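Local atomic coordinates of lytic polysaccharide monooxygenase (Neurospora crassa, PDB entry 4QI8), a protein that probably cleaves cellulose oxidatively at its beta-1,4-glucosidic bonds, using an active-site copper that an electron donor must first reduce. Residues G94-I102 against P173-F181; V125-S133 against L163-T171. One frame throughout, in Å; residues are numbered along the deposited sequence. Where two conformers were deposited one is given.

In the fold
From the copper-binding N terminus the chain first builds much of the beta-sandwich typical of AA9 enzymes. Segment 94-102 then enters strand 99-104, and the chain goes on through strand 122-126 into 125-133. Strand 134-144 and strand 155-166 follow, and 163-171 returns to 125-133. Contact 2 closes this inner loop. A short step later, 173-181 reaches 94-102, and contact 1 closes the outer loop, with contact 2 nested inside it. Contact 1 adds an edge strand to the six-stranded sheet. Contact 2 joins the ends of strands from both sheets. The two contacts touch where Ile102 packs on Val125 and Pro128, and Phe100 on Ile131.

Contact 1 of 2, residues G94-I102 against P173-F181; sequences GEGAVWFKI and PGANYKVSF
Phe181 turns its ring edge to the face of the Trp99 indole, as a T-shaped pair. The planes stand at 70° and Phe181 CD2 lies 3.7 Å from Trp99 CD1. Phe100 makes the second apolar centre. Pro173 CG sits over the middle of its ring, 3.5 Å from the centroid, in a CH-pi contact. Phe100 CG lies between its backbone N and carbonyl carbon (chi1 58°), which carries the ring to the Pro173 side. The backbones pair between these centres. Trp99 N donates to Val179 O at 3.0 Å, and Val179 N returns a bond to Trp99 O at 2.8 Å. Val98 N also reaches Val179 O, weakly. Val98 and Trp99 both lie opposite Val179, a classic beta bulge. At the polar edge, Trp99 NE1 bonds a lone pair of Gly94 O at 2.9 Å. A water joins Gly94 O and Gly96 O to Phe181 N. Replacing Trp99 with an alanine would probably leave Phe181 without its stacking face and Gly94 O without its indole donor. Outside the pair, Lys178 NZ forms a salt bridge with Glu172. The edge strand is thus held by few backbone bonds, with aromatic packing at both ends and a water bridging Gly94 and Gly96 to Phe181.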
ATOM      1  N   GLY A  94      -0.330 -12.466  -6.233  1.00 11.31           N
ATOM      2  CA  GLY A  94       0.007 -11.198  -6.852  1.00 10.63           C
ATOM      3  C   GLY A  94       1.455 -11.128  -7.275  1.00  9.73           C
ATOM      4  O   GLY A  94       2.110 -10.105  -7.116  1.00  9.69           O
ATOM      5  N   GLU A  95       1.959 -12.218  -7.837  1.00 10.44           N
ATOM      6  CA  GLU A  95       3.323 -12.206  -8.367  1.00 11.97           C
ATOM      7  C   GLU A  95       3.381 -11.662  -9.791  1.00  9.81           C
ATOM      8  O   GLU A  95       2.366 -11.576 -10.484  1.00 11.46           O
ATOM      9  CB  GLU A  95       3.970 -13.575  -8.209  1.00 16.31           C
ATOM     10  CG  GLU A  95       4.150 -13.850  -6.711  1.00 24.00           C
ATOM     11  CD  GLU A  95       4.812 -15.167  -6.363  1.00 28.42           C
ATOM     12  OE1 GLU A  95       6.047 -15.178  -6.162  1.00 31.50           O
ATOM     13  OE2 GLU A  95       4.092 -16.180  -6.235  1.00 30.65           O
ATOM     14  N   GLY A  96       4.568 -11.237 -10.199  1.00  9.51           N
ATOM     15  CA  GLY A  96       4.734 -10.630 -11.503  1.00 10.04           C
ATOM     16  C   GLY A  96       4.406  -9.147 -11.515  1.00  8.12           C
ATOM     17  O   GLY A  96       4.105  -8.547 -10.476  1.00  7.52           O
ATOM     18  N   ALA A  97       4.468  -8.557 -12.703  1.00  8.29           N
ATOM     19  CA  ALA A  97       4.331  -7.117 -12.853  1.00  8.82           C
ATOM     20  C   ALA A  97       2.859  -6.771 -12.994  1.00  9.01           C
ATOM     21  O   ALA A  97       2.363  -6.521 -14.089  1.00 10.46           O
ATOM     22  CB  ALA A  97       5.120  -6.637 -14.061  1.00 10.56           C
ATOM     23  N   VAL A  98       2.165  -6.773 -11.862  1.00  7.96           N
ATOM     24  CA  VAL A  98       0.717  -6.656 -11.820  1.00  8.14           C
ATOM     25  C   VAL A  98       0.213  -5.487 -10.978  1.00  7.92           C
ATOM     26  O   VAL A  98      -0.975  -5.183 -11.001  1.00  8.61           O
ATOM     27  CB  VAL A  98       0.070  -7.973 -11.310  1.00  9.36           C
ATOM     28  CG1 VAL A  98       0.361  -9.107 -12.271  1.00  9.73           C
ATOM     29  CG2 VAL A  98       0.539  -8.337  -9.894  1.00  9.29           C
ATOM     30  N   TRP A  99       1.098  -4.843 -10.226  1.00  6.59           N
ATOM     31  CA  TRP A  99       0.689  -3.814  -9.276  1.00  6.69           C
ATOM     32  C   TRP A  99       0.799  -2.430  -9.901  1.00  7.21           C
ATOM     33  O   TRP A  99       1.860  -2.074 -10.408  1.00  9.04           O
ATOM     34  CB  TRP A  99       1.581  -3.870  -8.035  1.00  6.21           C
ATOM     35  CG  TRP A  99       1.466  -5.147  -7.263  1.00  7.14           C
ATOM     36  CD1 TRP A  99       2.238  -6.260  -7.405  1.00  6.74           C
ATOM     37  CD2 TRP A  99       0.517  -5.444  -6.236  1.00  6.62           C
ATOM     38  NE1 TRP A  99       1.836  -7.236  -6.522  1.00  7.31           N
ATOM     39  CE2 TRP A  99       0.770  -6.760  -5.798  1.00  6.46           C
ATOM     40  CE3 TRP A  99      -0.530  -4.727  -5.651  1.00  7.32           C
ATOM     41  CZ2 TRP A  99       0.014  -7.369  -4.792  1.00  7.16           C
ATOM     42  CZ3 TRP A  99      -1.283  -5.337  -4.661  1.00  7.37           C
ATOM     43  CH2 TRP A  99      -0.997  -6.636  -4.231  1.00  7.15           C
ATOM     44  N   PHE A 100      -0.278  -1.651  -9.829  1.00  7.00           N
ATOM     45  CA  PHE A 100      -0.211  -0.255 -10.247  1.00  7.08           C
ATOM     46  C   PHE A 100      -0.573   0.632  -9.072  1.00  6.66           C
ATOM     47  O   PHE A 100      -1.406   0.286  -8.232  1.00  7.17           O
ATOM     48  CB  PHE A 100      -1.068   0.048 -11.495  1.00  7.52           C
ATOM     49  CG  PHE A 100      -2.538  -0.271 -11.365  1.00  8.07           C
ATOM     50  CD1 PHE A 100      -3.005  -1.556 -11.563  1.00  8.51           C
ATOM     51  CD2 PHE A 100      -3.454   0.731 -11.093  1.00  8.19           C
ATOM     52  CE1 PHE A 100      -4.351  -1.845 -11.469  1.00 10.32           C
ATOM     53  CE2 PHE A 100      -4.805   0.452 -11.017  1.00  9.72           C
ATOM     54  CZ  PHE A 100      -5.256  -0.838 -11.210  1.00  9.16           C
ATOM     55  N   LYS A 101       0.107   1.770  -9.012  1.00  7.26           N
ATOM     56  CA  LYS A 101      -0.047   2.711  -7.924  1.00  7.00           C
ATOM     57  C   LYS A 101      -1.257   3.584  -8.165  1.00  8.17           C
ATOM     58  O   LYS A 101      -1.416   4.135  -9.252  1.00  9.29           O
ATOM     59  CB  LYS A 101       1.204   3.575  -7.827  1.00  7.99           C
ATOM     60  CG  LYS A 101       1.197   4.567  -6.679  1.00  7.80           C
ATOM     61  CD  LYS A 101       2.417   5.477  -6.705  1.00  8.64           C
ATOM     62  CE  LYS A 101       3.670   4.773  -6.237  1.00  7.75           C
ATOM     63  NZ  LYS A 101       4.871   5.618  -6.494  1.00  8.17           N
ATOM     64  N   ILE A 102      -2.099   3.728  -7.145  1.00  7.58           N
ATOM     65  CA  ILE A 102      -3.251   4.617  -7.232  1.00  7.83           C
ATOM     66  C   ILE A 102      -3.166   5.830  -6.306  1.00  8.20           C
ATOM     67  O   ILE A 102      -3.997   6.726  -6.405  1.00  8.94           O
ATOM     68  CB  ILE A 102      -4.600   3.884  -7.039  1.00  8.10           C
ATOM     69  CG1 ILE A 102      -4.700   3.236  -5.656  1.00  8.25           C
ATOM     70  CG2 ILE A 102      -4.787   2.859  -8.146  1.00  9.82           C
ATOM     71  CD1 ILE A 102      -6.087   2.712  -5.357  1.00  9.97           C
ATOM     72  N   PRO A 173      -4.272  -0.004 -17.040  1.00 15.95           N
ATOM     73  CA  PRO A 173      -3.031   0.733 -16.805  1.00 15.37           C
ATOM     74  C   PRO A 173      -1.900   0.207 -17.678  1.00 15.24           C
ATOM     75  O   PRO A 173      -1.751  -1.005 -17.833  1.00 15.37           O
ATOM     76  CB  PRO A 173      -2.749   0.462 -15.331  1.00 13.46           C
ATOM     77  CG  PRO A 173      -4.096   0.224 -14.747  1.00 13.59           C
ATOM     78  CD  PRO A 173      -4.836  -0.536 -15.788  1.00 13.91           C
ATOM     79  N   GLY A 174      -1.127   1.116 -18.259  1.00 15.35           N
ATOM     80  CA  GLY A 174      -0.037   0.732 -19.141  1.00 18.26           C
ATOM     81  C   GLY A 174       1.072  -0.065 -18.472  1.00 19.00           C
ATOM     82  O   GLY A 174       1.202  -0.091 -17.245  1.00 18.11           O
ATOM     83  N   ALA A 175       1.890  -0.720 -19.295  1.00 21.21           N
ATOM     84  CA  ALA A 175       3.003  -1.524 -18.799  1.00 20.46           C
ATOM     85  C   ALA A 175       3.912  -0.695 -17.898  1.00 18.61           C
ATOM     86  O   ALA A 175       4.445  -1.202 -16.904  1.00 21.75           O
ATOM     87  CB  ALA A 175       3.801  -2.108 -19.960  1.00 23.23           C
ATOM     88  N   ASN A 176       4.067   0.583 -18.231  1.00 19.08           N
ATOM     89  CA  ASN A 176       4.937   1.460 -17.442  1.00 21.31           C
ATOM     90  C   ASN A 176       4.382   1.721 -16.045  1.00 17.70           C
ATOM     91  O   ASN A 176       5.124   2.153 -15.153  1.00 18.69           O
ATOM     92  CB  ASN A 176       5.226   2.801 -18.137  1.00 27.14           C
ATOM     93  CG  ASN A 176       4.219   3.145 -19.215  1.00 30.77           C
ATOM     94  OD1 ASN A 176       3.048   3.403 -18.934  1.00 27.61           O
ATOM     95  ND2 ASN A 176       4.675   3.159 -20.462  1.00 30.82           N
ATOM     96  N   TYR A 177       3.089   1.464 -15.854  1.00 12.78           N
ATOM     97  CA  TYR A 177       2.488   1.652 -14.541  1.00 10.58           C
ATOM     98  C   TYR A 177       2.631   0.431 -13.655  1.00 10.18           C
ATOM     99  O   TYR A 177       2.616   0.560 -12.439  1.00 12.46           O
ATOM    100  CB  TYR A 177       1.009   2.032 -14.673  1.00 11.43           C
ATOM    101  CG  TYR A 177       0.814   3.422 -15.245  1.00 13.17           C
ATOM    102  CD1 TYR A 177       0.855   4.538 -14.426  1.00 12.33           C
ATOM    103  CD2 TYR A 177       0.628   3.614 -16.603  1.00 14.78           C
ATOM    104  CE1 TYR A 177       0.706   5.821 -14.947  1.00 14.20           C
ATOM    105  CE2 TYR A 177       0.471   4.885 -17.130  1.00 16.47           C
ATOM    106  CZ  TYR A 177       0.524   5.983 -16.303  1.00 15.82           C
ATOM    107  OH  TYR A 177       0.370   7.245 -16.848  1.00 18.42           O
ATOM    108  N   LYS A 178       2.740  -0.748 -14.255  1.00 11.09           N
ATOM    109  CA  LYS A 178       2.698  -1.983 -13.481  1.00 10.93           C
ATOM    110  C   LYS A 178       4.067  -2.477 -13.066  1.00 10.16           C
ATOM    111  O   LYS A 178       4.994  -2.545 -13.888  1.00 12.10           O
ATOM    112  CB  LYS A 178       1.983  -3.085 -14.246  1.00 13.19           C
ATOM    113  CG  LYS A 178       0.498  -2.850 -14.371  1.00 15.84           C
ATOM    114  CD  LYS A 178      -0.182  -4.051 -14.970  1.00 22.62           C
ATOM    115  CE  LYS A 178      -1.295  -3.643 -15.900  1.00 26.40           C
ATOM    116  NZ  LYS A 178      -1.803  -4.817 -16.647  1.00 28.29           N
ATOM    117  N   VAL A 179       4.169  -2.856 -11.795  1.00  8.11           N
ATOM    118  CA  VAL A 179       5.413  -3.310 -11.207  1.00  8.15           C
ATOM    119  C   VAL A 179       5.182  -4.564 -10.369  1.00  6.40           C
ATOM    120  O   VAL A 179       4.049  -4.959 -10.106  1.00  6.99           O
ATOM    121  CB  VAL A 179       6.057  -2.206 -10.340  1.00  8.54           C
ATOM    122  CG1 VAL A 179       6.355  -0.981 -11.212  1.00 10.48           C
ATOM    123  CG2 VAL A 179       5.184  -1.840  -9.144  1.00  7.54           C
ATOM    124  N   SER A 180       6.283  -5.178  -9.956  0.90  6.45           N
ATOM    125  CA  SER A 180       6.227  -6.360  -9.111  0.53  6.45           C
ATOM    126  C   SER A 180       6.716  -6.043  -7.701  0.91  5.54           C
ATOM    127  O   SER A 180       7.500  -5.112  -7.486  0.85  5.36           O
ATOM    128  CB  SER A 180       7.072  -7.481  -9.716  0.53  8.36           C
ATOM    129  OG  SER A 180       8.446  -7.144  -9.721  0.53  8.50           O
ATOM    130  N   PHE A 181       6.246  -6.843  -6.750  1.00  6.33           N
ATOM    131  CA  PHE A 181       6.756  -6.818  -5.381  1.00  6.23           C
ATOM    132  C   PHE A 181       7.104  -8.238  -4.971  1.00  6.23           C
ATOM    133  O   PHE A 181       6.235  -9.093  -4.989  1.00  7.54           O
ATOM    134  CB  PHE A 181       5.722  -6.261  -4.405  1.00  6.43           C
ATOM    135  CG  PHE A 181       5.539  -4.778  -4.519  1.00  6.49           C
ATOM    136  CD1 PHE A 181       6.513  -3.916  -4.058  1.00  6.93           C
ATOM    137  CD2 PHE A 181       4.423  -4.244  -5.122  1.00  8.26           C
ATOM    138  CE1 PHE A 181       6.374  -2.541  -4.188  1.00  9.09           C
ATOM    139  CE2 PHE A 181       4.278  -2.865  -5.240  1.00  9.94           C
ATOM    140  CZ  PHE A 181       5.254  -2.021  -4.778  1.00  9.91           C
TER
HETATM  141  O   HOH W   1       4.537  -8.948  -7.795  1.00  9.58           O
HETATM  142  O   HOH W   2       6.237 -11.033  -7.770  1.00 16.59           O
HETATM  143  O   HOH W   3       1.362   2.680 -11.341  1.00 10.21           O

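Contact 2 of 2, residues V125-S133 against L163-T171; sequences VKIPSCIKS and LSITGGGST
Cys130 and Ile131 meet the loop 167-171 through two backbone hydrogen bonds. Thr171 N donates to Cys130 O at 2.8 Å, and Gly169 N donates to Ile131 O at 2.8 Å. The second donor stands above the carbonyl plane, 51° out of it. Three waters extend the pairing: one joins Ser129 O to Gly167 O, one Lys132 N to Thr171 O, and one Ser133 N to Gly169 O. The closeness needs glycine, since a CB on Gly168 or Gly169 would run into the carbonyls of Ile131 or Cys130. Among the side chains, Ile165 CD1 lies 3.8 Å from Ile127 CG2 and 4.1 Å from Ile131 CD1. Ile165 CG1 is anti to its carbonyl carbon (chi1 -64°), and with chi2 extended (-179°) its CD1 reaches both isoleucines. Thr171 lies alongside Cys130. Thr171 OG1 lies 3.3 Å from Cys130 CB, and Thr171 CB lies 3.5 Å from Cys130 SG. Cys130 also forms a disulfide with Cys214, tying the C-terminal end of the chain to this loop. Around the contact, strand 134-144 places Tyr136 against Ile131 and Ile165. Strand 54-57 backs Ile165 through Val56, and strand 76-82 meets Ile131 through Leu80. The contact therefore joins loops at the ends of strands 122-126 and 155-166.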
ATOM      1  N   VAL A 125      -9.183   5.930   0.402  1.00 12.42           N
ATOM      2  CA  VAL A 125      -8.535   5.396  -0.782  1.00 13.40           C
ATOM      3  C   VAL A 125      -9.521   5.492  -1.925  1.00 14.30           C
ATOM      4  O   VAL A 125     -10.554   4.829  -1.922  1.00 14.01           O
ATOM      5  CB  VAL A 125      -8.112   3.918  -0.595  1.00 12.93           C
ATOM      6  CG1 VAL A 125      -7.414   3.412  -1.830  1.00 14.37           C
ATOM      7  CG2 VAL A 125      -7.212   3.742   0.623  1.00 12.96           C
ATOM      8  N   LYS A 126      -9.218   6.350  -2.890  1.00 13.11           N
ATOM      9  CA  LYS A 126     -10.094   6.521  -4.037  1.00 14.50           C
ATOM     10  C   LYS A 126      -9.784   5.479  -5.108  1.00 14.13           C
ATOM     11  O   LYS A 126      -8.677   5.423  -5.651  1.00 14.50           O
ATOM     12  CB  LYS A 126     -10.000   7.938  -4.613  1.00 19.28           C
ATOM     13  CG  LYS A 126     -10.990   8.223  -5.766  1.00 27.11           C
ATOM     14  CD  LYS A 126     -12.463   7.862  -5.440  1.00 30.99           C
ATOM     15  CE  LYS A 126     -13.315   9.076  -5.073  1.00 32.05           C
ATOM     16  NZ  LYS A 126     -14.693   8.682  -4.622  1.00 31.14           N
ATOM     17  N   ILE A 127     -10.773   4.645  -5.393  0.91 12.80           N
ATOM     18  CA  ILE A 127     -10.648   3.604  -6.403  0.91 13.05           C
ATOM     19  C   ILE A 127     -10.964   4.211  -7.775  0.91 13.91           C
ATOM     20  O   ILE A 127     -12.040   4.778  -7.959  0.91 14.18           O
ATOM     21  CB  ILE A 127     -11.638   2.455  -6.117  0.91 12.94           C
ATOM     22  CG1 ILE A 127     -11.428   1.880  -4.705  0.91 13.54           C
ATOM     23  CG2 ILE A 127     -11.522   1.361  -7.167  0.91 14.01           C
ATOM     24  CD1 ILE A 127     -10.059   1.233  -4.450  0.91 14.65           C
ATOM     25  N   PRO A 128     -10.036   4.112  -8.742  1.00 13.50           N
ATOM     26  CA  PRO A 128     -10.294   4.696 -10.066  1.00 14.09           C
ATOM     27  C   PRO A 128     -11.590   4.203 -10.705  1.00 14.07           C
ATOM     28  O   PRO A 128     -11.935   3.031 -10.592  1.00 14.28           O
ATOM     29  CB  PRO A 128      -9.094   4.232 -10.889  1.00 14.10           C
ATOM     30  CG  PRO A 128      -8.009   4.069  -9.880  1.00 14.92           C
ATOM     31  CD  PRO A 128      -8.682   3.528  -8.666  1.00 13.38           C
ATOM     32  N   SER A 129     -12.301   5.104 -11.377  1.00 14.84           N
ATOM     33  CA  SER A 129     -13.590   4.769 -11.977  1.00 15.40           C
ATOM     34  C   SER A 129     -13.445   3.889 -13.206  1.00 14.77           C
ATOM     35  O   SER A 129     -14.363   3.145 -13.563  1.00 17.09           O
ATOM     36  CB  SER A 129     -14.336   6.048 -12.376  1.00 16.58           C
ATOM     37  OG  SER A 129     -13.643   6.762 -13.391  1.00 18.69           O
ATOM     38  N   CYS A 130     -12.298   3.993 -13.864  1.00 14.23           N
ATOM     39  CA  CYS A 130     -12.173   3.499 -15.227  1.00 14.89           C
ATOM     40  C   CYS A 130     -11.590   2.096 -15.342  1.00 14.73           C
ATOM     41  O   CYS A 130     -11.572   1.530 -16.436  1.00 16.15           O
ATOM     42  CB  CYS A 130     -11.337   4.477 -16.061  1.00 16.14           C
ATOM     43  SG  CYS A 130      -9.648   4.742 -15.424  1.00 19.75           S
ATOM     44  N   ILE A 131     -11.112   1.532 -14.237  1.00 14.72           N
ATOM     45  CA  ILE A 131     -10.457   0.236 -14.309  1.00 13.92           C
ATOM     46  C   ILE A 131     -11.484  -0.889 -14.460  1.00 13.56           C
ATOM     47  O   ILE A 131     -12.666  -0.721 -14.159  1.00 14.71           O
ATOM     48  CB  ILE A 131      -9.525  -0.008 -13.097  1.00 12.34           C
ATOM     49  CG1 ILE A 131     -10.311   0.062 -11.785  1.00 12.22           C
ATOM     50  CG2 ILE A 131      -8.387   1.005 -13.102  1.00 13.78           C
ATOM     51  CD1 ILE A 131      -9.494  -0.337 -10.578  1.00 13.41           C
ATOM     52  N   LYS A 132     -11.023  -2.033 -14.947  1.00 13.19           N
ATOM     53  CA  LYS A 132     -11.905  -3.154 -15.249  1.00 14.62           C
ATOM     54  C   LYS A 132     -12.433  -3.815 -13.977  1.00 12.59           C
ATOM     55  O   LYS A 132     -11.677  -4.068 -13.048  1.00 13.17           O
ATOM     56  CB  LYS A 132     -11.147  -4.189 -16.083  1.00 16.77           C
ATOM     57  CG  LYS A 132     -12.014  -5.018 -17.020  1.00 25.56           C
ATOM     58  CD  LYS A 132     -11.201  -6.079 -17.747  1.00 29.44           C
ATOM     59  CE  LYS A 132     -12.029  -7.337 -17.951  1.00 29.93           C
ATOM     60  NZ  LYS A 132     -11.317  -8.391 -18.722  1.00 32.83           N
ATOM     61  N   SER A 133     -13.725  -4.112 -13.944  1.00 13.10           N
ATOM     62  CA  SER A 133     -14.303  -4.840 -12.822  1.00 13.31           C
ATOM     63  C   SER A 133     -13.589  -6.170 -12.662  1.00 12.60           C
ATOM     64  O   SER A 133     -13.076  -6.739 -13.624  1.00 14.51           O
ATOM     65  CB  SER A 133     -15.789  -5.088 -13.048  1.00 16.63           C
ATOM     66  OG  SER A 133     -15.989  -5.883 -14.198  1.00 22.66           O
ATOM     67  N   LEU A 163     -10.526  -7.336  -2.489  1.00  6.81           N
ATOM     68  CA  LEU A 163     -11.681  -6.584  -2.989  1.00  7.13           C
ATOM     69  C   LEU A 163     -12.319  -7.260  -4.187  1.00  8.55           C
ATOM     70  O   LEU A 163     -11.656  -7.939  -4.972  1.00  8.48           O
ATOM     71  CB  LEU A 163     -11.279  -5.177  -3.448  1.00  8.17           C
ATOM     72  CG  LEU A 163     -10.513  -4.299  -2.470  1.00  8.48           C
ATOM     73  CD1 LEU A 163     -10.266  -2.940  -3.112  1.00  9.60           C
ATOM     74  CD2 LEU A 163     -11.251  -4.143  -1.142  1.00  9.38           C
ATOM     75  N   SER A 164     -13.618  -7.041  -4.332  1.00  8.54           N
ATOM     76  CA  SER A 164     -14.335  -7.301  -5.573  1.00  9.97           C
ATOM     77  C   SER A 164     -14.818  -5.949  -6.084  1.00 10.78           C
ATOM     78  O   SER A 164     -15.718  -5.353  -5.500  1.00 11.09           O
ATOM     79  CB  SER A 164     -15.505  -8.244  -5.331  1.00 12.43           C
ATOM     80  OG  SER A 164     -16.263  -8.404  -6.512  1.00 14.87           O
ATOM     81  N   ILE A 165     -14.180  -5.453  -7.143  1.00 10.68           N
ATOM     82  CA  ILE A 165     -14.476  -4.125  -7.665  1.00 11.08           C
ATOM     83  C   ILE A 165     -15.516  -4.265  -8.768  1.00 12.73           C
ATOM     84  O   ILE A 165     -15.332  -5.027  -9.717  1.00 13.71           O
ATOM     85  CB  ILE A 165     -13.204  -3.405  -8.162  1.00 11.56           C
ATOM     86  CG1 ILE A 165     -12.254  -3.173  -6.977  1.00 10.99           C
ATOM     87  CG2 ILE A 165     -13.569  -2.088  -8.840  1.00 13.55           C
ATOM     88  CD1 ILE A 165     -10.951  -2.442  -7.313  1.00 12.12           C
ATOM     89  N   THR A 166     -16.621  -3.547  -8.613  1.00 12.87           N
ATOM     90  CA  THR A 166     -17.745  -3.636  -9.534  1.00 14.87           C
ATOM     91  C   THR A 166     -17.928  -2.342 -10.315  1.00 14.57           C
ATOM     92  O   THR A 166     -17.394  -1.297  -9.953  1.00 16.00           O
ATOM     93  CB  THR A 166     -19.039  -3.906  -8.767  1.00 17.59           C
ATOM     94  OG1 THR A 166     -19.308  -2.803  -7.895  1.00 17.04           O
ATOM     95  CG2 THR A 166     -18.928  -5.184  -7.946  1.00 17.80           C
ATOM     96  N   GLY A 167     -18.699  -2.424 -11.396  1.00 15.46           N
ATOM     97  CA  GLY A 167     -19.060  -1.256 -12.181  1.00 18.04           C
ATOM     98  C   GLY A 167     -17.880  -0.558 -12.820  1.00 18.86           C
ATOM     99  O   GLY A 167     -17.804   0.670 -12.826  1.00 23.89           O
ATOM    100  N   GLY A 168     -16.967  -1.333 -13.384  1.00 19.14           N
ATOM    101  CA  GLY A 168     -15.727  -0.765 -13.873  1.00 19.89           C
ATOM    102  C   GLY A 168     -15.878  -0.056 -15.201  1.00 20.15           C
ATOM    103  O   GLY A 168     -16.987   0.131 -15.716  1.00 21.73           O
ATOM    104  N   GLY A 169     -14.737   0.358 -15.740  1.00 19.96           N
ATOM    105  CA  GLY A 169     -14.656   0.915 -17.069  1.00 20.37           C
ATOM    106  C   GLY A 169     -13.835  -0.030 -17.908  1.00 20.91           C
ATOM    107  O   GLY A 169     -13.857  -1.245 -17.683  1.00 21.28           O
ATOM    108  N   SER A 170     -13.092   0.533 -18.855  1.00 21.37           N
ATOM    109  CA  SER A 170     -12.316  -0.255 -19.801  1.00 21.80           C
ATOM    110  C   SER A 170     -10.850   0.177 -19.877  1.00 22.50           C
ATOM    111  O   SER A 170     -10.133  -0.238 -20.787  1.00 25.23           O
ATOM    112  CB  SER A 170     -12.942  -0.138 -21.192  1.00 22.67           C
ATOM    113  OG  SER A 170     -13.073   1.224 -21.575  1.00 25.44           O
ATOM    114  N   THR A 171     -10.398   1.003 -18.936  1.00 16.94           N
ATOM    115  CA  THR A 171      -9.021   1.485 -18.975  1.00 15.26           C
ATOM    116  C   THR A 171      -8.067   0.485 -18.323  1.00 16.66           C
ATOM    117  O   THR A 171      -8.231   0.129 -17.160  1.00 18.14           O
ATOM    118  CB  THR A 171      -8.875   2.840 -18.271  1.00 16.34           C
ATOM    119  OG1 THR A 171      -9.777   3.788 -18.861  1.00 18.19           O
ATOM    120  CG2 THR A 171      -7.451   3.355 -18.407  1.00 17.35           C
TER
HETATM  121  O   HOH W   4     -17.126   3.439 -13.296  1.00 32.51           O
HETATM  122  O   HOH W   5      -8.317  -2.313 -15.935  1.00 17.97           O
HETATM  123  O   HOH W   6     -15.396  -3.343 -16.160  1.00 23.13           O